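Local coordinates for SusD-like carbohydrate binding protein (Bacteroides vulgatus, PDB 3LEW) that probably binds carbohydrate at the outer membrane and so helps the cell to take up nutrients, at residues F16-G29 with V93-A106. Residues are numbered along the deposited sequence; the frame is centred on the assembly and turned at random.
Sequences FGKTGDAEKVLNGG and VINDCNGVLDNIDA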
loop_
_atom_site.group_PDB
_atom_site.type_symbol
_atom_site.label_atom_id
_atom_site.label_comp_id
_atom_site.label_asym_id
_atom_site.label_seq_id
_atom_site.Cartn_x
_atom_site.Cartn_y
_atom_site.Cartn_z
ATOM N N PHE A 16 -18.595 -9.746 -25.329
ATOM C CA PHE A 16 -19.021 -8.307 -25.284
ATOM C C PHE A 16 -20.375 -8.110 -25.982
ATOM O O PHE A 16 -20.661 -8.791 -26.983
ATOM C CB PHE A 16 -17.968 -7.390 -25.953
ATOM C CG PHE A 16 -16.813 -7.009 -25.033
ATOM C CD1 PHE A 16 -17.048 -6.327 -23.825
ATOM C CD2 PHE A 16 -15.490 -7.313 -25.391
ATOM C CE1 PHE A 16 -15.990 -5.972 -22.984
ATOM C CE2 PHE A 16 -14.420 -6.958 -24.540
ATOM C CZ PHE A 16 -14.680 -6.295 -23.330
ATOM N N GLY A 17 -21.171 -7.160 -25.473
ATOM C CA GLY A 17 -22.474 -6.830 -26.022
ATOM C C GLY A 17 -23.406 -5.998 -25.149
ATOM O O GLY A 17 -24.090 -5.114 -25.649
ATOM N N LYS A 18 -23.474 -6.299 -23.855
ATOM C CA LYS A 18 -24.365 -5.603 -22.939
ATOM C C LYS A 18 -23.530 -5.027 -21.813
ATOM O O LYS A 18 -22.399 -5.435 -21.608
ATOM C CB LYS A 18 -25.396 -6.561 -22.343
ATOM C CG LYS A 18 -26.207 -7.331 -23.374
ATOM C CD LYS A 18 -27.275 -8.169 -22.704
ATOM C CE LYS A 18 -28.143 -8.921 -23.730
ATOM N NZ LYS A 18 -27.254 -9.661 -24.701
ATOM N N THR A 19 -24.080 -4.041 -21.119
ATOM C CA THR A 19 -23.398 -3.461 -19.968
ATOM C C THR A 19 -22.926 -4.538 -18.989
ATOM O O THR A 19 -21.792 -4.480 -18.521
ATOM C CB THR A 19 -24.274 -2.391 -19.243
ATOM O OG1 THR A 19 -25.557 -2.952 -18.944
ATOM C CG2 THR A 19 -24.438 -1.095 -20.136
ATOM N N GLY A 20 -23.775 -5.534 -18.692
ATOM C CA GLY A 20 -23.399 -6.638 -17.780
ATOM C C GLY A 20 -22.115 -7.366 -18.216
ATOM O O GLY A 20 -21.316 -7.818 -17.383
ATOM N N ASP A 21 -21.935 -7.474 -19.535
ATOM C CA ASP A 21 -20.802 -8.174 -20.137
ATOM C C ASP A 21 -19.519 -7.382 -19.892
ATOM O O ASP A 21 -18.480 -7.963 -19.592
ATOM C CB ASP A 21 -20.982 -8.369 -21.678
ATOM C CG ASP A 21 -22.144 -9.247 -22.041
ATOM O OD1 ASP A 21 -22.318 -10.294 -21.385
ATOM O OD2 ASP A 21 -22.911 -8.909 -22.988
ATOM N N ALA A 22 -19.603 -6.051 -19.986
ATOM C CA ALA A 22 -18.462 -5.183 -19.699
ATOM C C ALA A 22 -18.109 -5.276 -18.222
ATOM O O ALA A 22 -16.937 -5.393 -17.843
ATOM C CB ALA A 22 -18.771 -3.751 -20.090
ATOM N N GLU A 23 -19.121 -5.235 -17.374
ATOM C CA GLU A 23 -18.879 -5.338 -15.944
ATOM C C GLU A 23 -18.213 -6.668 -15.595
ATOM O O GLU A 23 -17.333 -6.712 -14.703
ATOM C CB GLU A 23 -20.182 -5.138 -15.174
ATOM C CG GLU A 23 -20.029 -5.292 -13.677
ATOM C CD GLU A 23 -21.086 -4.512 -12.902
ATOM O OE1 GLU A 23 -22.281 -4.805 -13.016
ATOM O OE2 GLU A 23 -20.717 -3.616 -12.144
ATOM N N LYS A 24 -18.567 -7.738 -16.294
ATOM C CA LYS A 24 -17.956 -9.023 -16.015
ATOM C C LYS A 24 -16.459 -8.983 -16.288
ATOM O O LYS A 24 -15.676 -9.519 -15.513
ATOM C CB LYS A 24 -18.602 -10.142 -16.793
ATOM C CG LYS A 24 -18.093 -11.522 -16.374
ATOM N N VAL A 25 -16.056 -8.367 -17.400
ATOM C CA VAL A 25 -14.630 -8.222 -17.677
ATOM C C VAL A 25 -13.901 -7.415 -16.598
ATOM O O VAL A 25 -12.755 -7.748 -16.154
ATOM C CB VAL A 25 -14.383 -7.654 -19.075
ATOM C CG1 VAL A 25 -12.876 -7.396 -19.291
ATOM C CG2 VAL A 25 -14.954 -8.594 -20.132
ATOM N N LEU A 26 -14.515 -6.313 -16.176
ATOM C CA LEU A 26 -13.936 -5.522 -15.104
ATOM C C LEU A 26 -13.820 -6.297 -13.794
ATOM O O LEU A 26 -12.785 -6.190 -13.080
ATOM C CB LEU A 26 -14.746 -4.241 -14.895
ATOM C CG LEU A 26 -14.074 -2.923 -14.571
ATOM C CD1 LEU A 26 -12.918 -2.673 -15.603
ATOM C CD2 LEU A 26 -15.143 -1.813 -14.659
ATOM N N ASN A 27 -14.860 -7.068 -13.462
ATOM C CA ASN A 27 -14.849 -7.880 -12.234
ATOM C C ASN A 27 -13.733 -8.910 -12.311
ATOM O O ASN A 27 -13.060 -9.170 -11.297
ATOM C CB ASN A 27 -16.180 -8.624 -12.031
ATOM C CG ASN A 27 -17.334 -7.703 -11.692
ATOM O OD1 ASN A 27 -17.129 -6.553 -11.291
ATOM N ND2 ASN A 27 -18.582 -8.222 -11.855
ATOM N N GLY A 28 -13.540 -9.495 -13.501
ATOM C CA GLY A 28 -12.463 -10.486 -13.700
ATOM C C GLY A 28 -11.072 -9.870 -13.537
ATOM O O GLY A 28 -10.172 -10.464 -12.892
ATOM N N GLY A 29 -10.883 -8.673 -14.104
ATOM C CA GLY A 29 -9.668 -7.882 -13.915
ATOM C C GLY A 29 -9.361 -7.636 -12.445
ATOM O O GLY A 29 -8.210 -7.752 -11.995
ATOM N N VAL A 93 -4.247 -5.934 -16.162
ATOM C CA VAL A 93 -5.501 -5.368 -15.636
ATOM C C VAL A 93 -5.778 -4.021 -16.310
ATOM O O VAL A 93 -6.926 -3.740 -16.698
ATOM C CB VAL A 93 -5.554 -5.354 -14.126
ATOM C CG1 VAL A 93 -6.921 -4.779 -13.610
ATOM C CG2 VAL A 93 -5.371 -6.784 -13.598
ATOM N N ILE A 94 -4.723 -3.269 -16.600
ATOM C CA ILE A 94 -4.889 -2.097 -17.493
ATOM C C ILE A 94 -5.511 -2.524 -18.812
ATOM O O ILE A 94 -6.388 -1.835 -19.360
ATOM C CB ILE A 94 -3.541 -1.337 -17.710
ATOM C CG1 ILE A 94 -3.163 -0.517 -16.460
ATOM C CG2 ILE A 94 -3.596 -0.457 -19.004
ATOM C CD1 ILE A 94 -1.670 0.010 -16.460
ATOM N N ASN A 95 -5.052 -3.643 -19.385
ATOM C CA ASN A 95 -5.626 -4.115 -20.630
ATOM C C ASN A 95 -7.115 -4.464 -20.510
ATOM O O ASN A 95 -7.880 -4.164 -21.402
ATOM C CB ASN A 95 -4.876 -5.331 -21.157
ATOM C CG ASN A 95 -5.063 -5.509 -22.624
ATOM O OD1 ASN A 95 -4.979 -4.550 -23.397
ATOM N ND2 ASN A 95 -5.342 -6.726 -23.029
ATOM N N ASP A 96 -7.505 -5.091 -19.411
ATOM C CA ASP A 96 -8.938 -5.307 -19.114
ATOM C C ASP A 96 -9.740 -4.001 -19.083
ATOM O O ASP A 96 -10.802 -3.914 -19.721
ATOM C CB ASP A 96 -9.131 -6.029 -17.770
ATOM C CG ASP A 96 -8.681 -7.486 -17.811
ATOM O OD1 ASP A 96 -8.804 -8.149 -18.876
ATOM O OD2 ASP A 96 -8.212 -7.999 -16.778
ATOM N N CYS A 97 -9.222 -2.999 -18.349
ATOM C CA CYS A 97 -9.850 -1.685 -18.310
ATOM C C CYS A 97 -9.970 -1.114 -19.736
ATOM O O CYS A 97 -11.032 -0.618 -20.098
ATOM C CB CYS A 97 -9.084 -0.688 -17.465
ATOM S SG CYS A 97 -8.978 -1.152 -15.731
ATOM N N ASN A 98 -8.902 -1.203 -20.537
ATOM C CA ASN A 98 -8.947 -0.669 -21.896
ATOM C C ASN A 98 -9.933 -1.435 -22.785
ATOM O O ASN A 98 -10.583 -0.845 -23.653
ATOM C CB ASN A 98 -7.554 -0.642 -22.526
ATOM C CG ASN A 98 -6.651 0.411 -21.888
ATOM O OD1 ASN A 98 -7.160 1.359 -21.312
ATOM N ND2 ASN A 98 -5.304 0.252 -22.009
ATOM N N GLY A 99 -10.044 -2.746 -22.597
ATOM C CA GLY A 99 -11.039 -3.522 -23.374
ATOM C C GLY A 99 -12.457 -3.074 -23.037
ATOM O O GLY A 99 -13.290 -2.906 -23.930
ATOM N N VAL A 100 -12.729 -2.823 -21.763
ATOM C CA VAL A 100 -14.013 -2.269 -21.340
ATOM C C VAL A 100 -14.262 -0.875 -21.964
ATOM O O VAL A 100 -15.319 -0.619 -22.565
ATOM C CB VAL A 100 -14.128 -2.249 -19.806
ATOM C CG1 VAL A 100 -15.311 -1.380 -19.322
ATOM C CG2 VAL A 100 -14.201 -3.703 -19.309
ATOM N N LEU A 101 -13.253 -0.009 -21.864
ATOM C CA LEU A 101 -13.332 1.330 -22.397
ATOM C C LEU A 101 -13.511 1.323 -23.912
ATOM O O LEU A 101 -14.194 2.197 -24.423
ATOM C CB LEU A 101 -12.109 2.166 -21.942
ATOM C CG LEU A 101 -12.115 2.528 -20.469
ATOM C CD1 LEU A 101 -10.708 3.094 -20.025
ATOM C CD2 LEU A 101 -13.296 3.494 -20.118
ATOM N N ASP A 102 -12.969 0.329 -24.627
ATOM C CA ASP A 102 -13.107 0.264 -26.100
ATOM C C ASP A 102 -14.517 -0.153 -26.550
ATOM O O ASP A 102 -14.873 0.067 -27.692
ATOM C CB ASP A 102 -12.105 -0.716 -26.735
ATOM C CG ASP A 102 -10.644 -0.224 -26.686
ATOM O OD1 ASP A 102 -10.368 0.965 -26.388
ATOM O OD2 ASP A 102 -9.741 -1.063 -26.912
ATOM N N ASN A 103 -15.282 -0.779 -25.653
ATOM C CA ASN A 103 -16.552 -1.413 -25.955
ATOM C C ASN A 103 -17.759 -0.827 -25.178
ATOM O O ASN A 103 -18.909 -1.067 -25.562
ATOM C CB ASN A 103 -16.452 -2.908 -25.631
ATOM C CG ASN A 103 -15.675 -3.713 -26.681
ATOM O OD1 ASN A 103 -16.258 -4.177 -27.672
ATOM N ND2 ASN A 103 -14.382 -3.944 -26.439
ATOM N N ILE A 104 -17.526 -0.034 -24.136
ATOM C CA ILE A 104 -18.627 0.351 -23.223
ATOM C C ILE A 104 -19.646 1.277 -23.897
ATOM O O ILE A 104 -20.841 1.184 -23.618
ATOM C CB ILE A 104 -18.109 0.966 -21.886
ATOM C CG1 ILE A 104 -19.258 1.129 -20.882
ATOM C CG2 ILE A 104 -17.368 2.271 -22.105
ATOM C CD1 ILE A 104 -19.944 -0.192 -20.537
ATOM N N ASP A 105 -19.197 2.131 -24.818
ATOM C CA ASP A 105 -20.139 3.060 -25.464
ATOM C C ASP A 105 -21.141 2.343 -26.347
ATOM O O ASP A 105 -22.235 2.836 -26.570
ATOM C CB ASP A 105 -19.419 4.190 -26.225
ATOM C CG ASP A 105 -18.701 5.152 -25.298
ATOM O OD1 ASP A 105 -19.194 5.434 -24.190
ATOM O OD2 ASP A 105 -17.619 5.635 -25.657
ATOM N N ALA A 106 -20.784 1.164 -26.847
ATOM C CA ALA A 106 -21.678 0.386 -27.687
ATOM C C ALA A 106 -22.524 -0.622 -26.876
ATOM O O ALA A 106 -23.305 -1.332 -27.448
ATOM C CB ALA A 106 -20.853 -0.368 -28.775
#
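The ring of Phe16 lies flat against the side-chain amide of Asn103, the two planes only 9° apart. Asn103 ND2 sits over the ring toward its rim, 3.6 Å from Phe16 CE2, while Asn103 CB makes a CH-pi contact over the same ring. The amide is probably held in this turn by a nearly straight hydrogen bond (173°) from Asn103 ND2 back to Gly99 O at 2.9 Å, with the acceptor lying in the amide plane. A leucine in place of Asn103 would probably leave Gly99 O without this donor and Phe16 without its flat stacking partner. Deeper in, Val100 packs between segments 19-29 and 93-103, whose axes run antiparallel and approach to 9.0 Å. A chi1 of 167° sets Val100 CG2 beside the backbone N, and from there it reaches Ala22 O at 3.5 Å and meets Val25 CG1 and Leu26 CD1. Ala22 CB in turn receives the end of Ile104, at 3.8 Å from CD1. At the far end Gly29 lets the backbones close in: Asp96 OD2 comes to 3.2 Å from Gly29 CA, and both methyls of Val93 press on Gly29 O. No hydrogen bond joins the two segments, so the pairing rests on packing. Helices 19-35 and 81-103 form an antiparallel pair in the helical part of this SusD-like fold, toward the chain's periphery, with Val93, Ile94 and Leu101 touching helix 111-135.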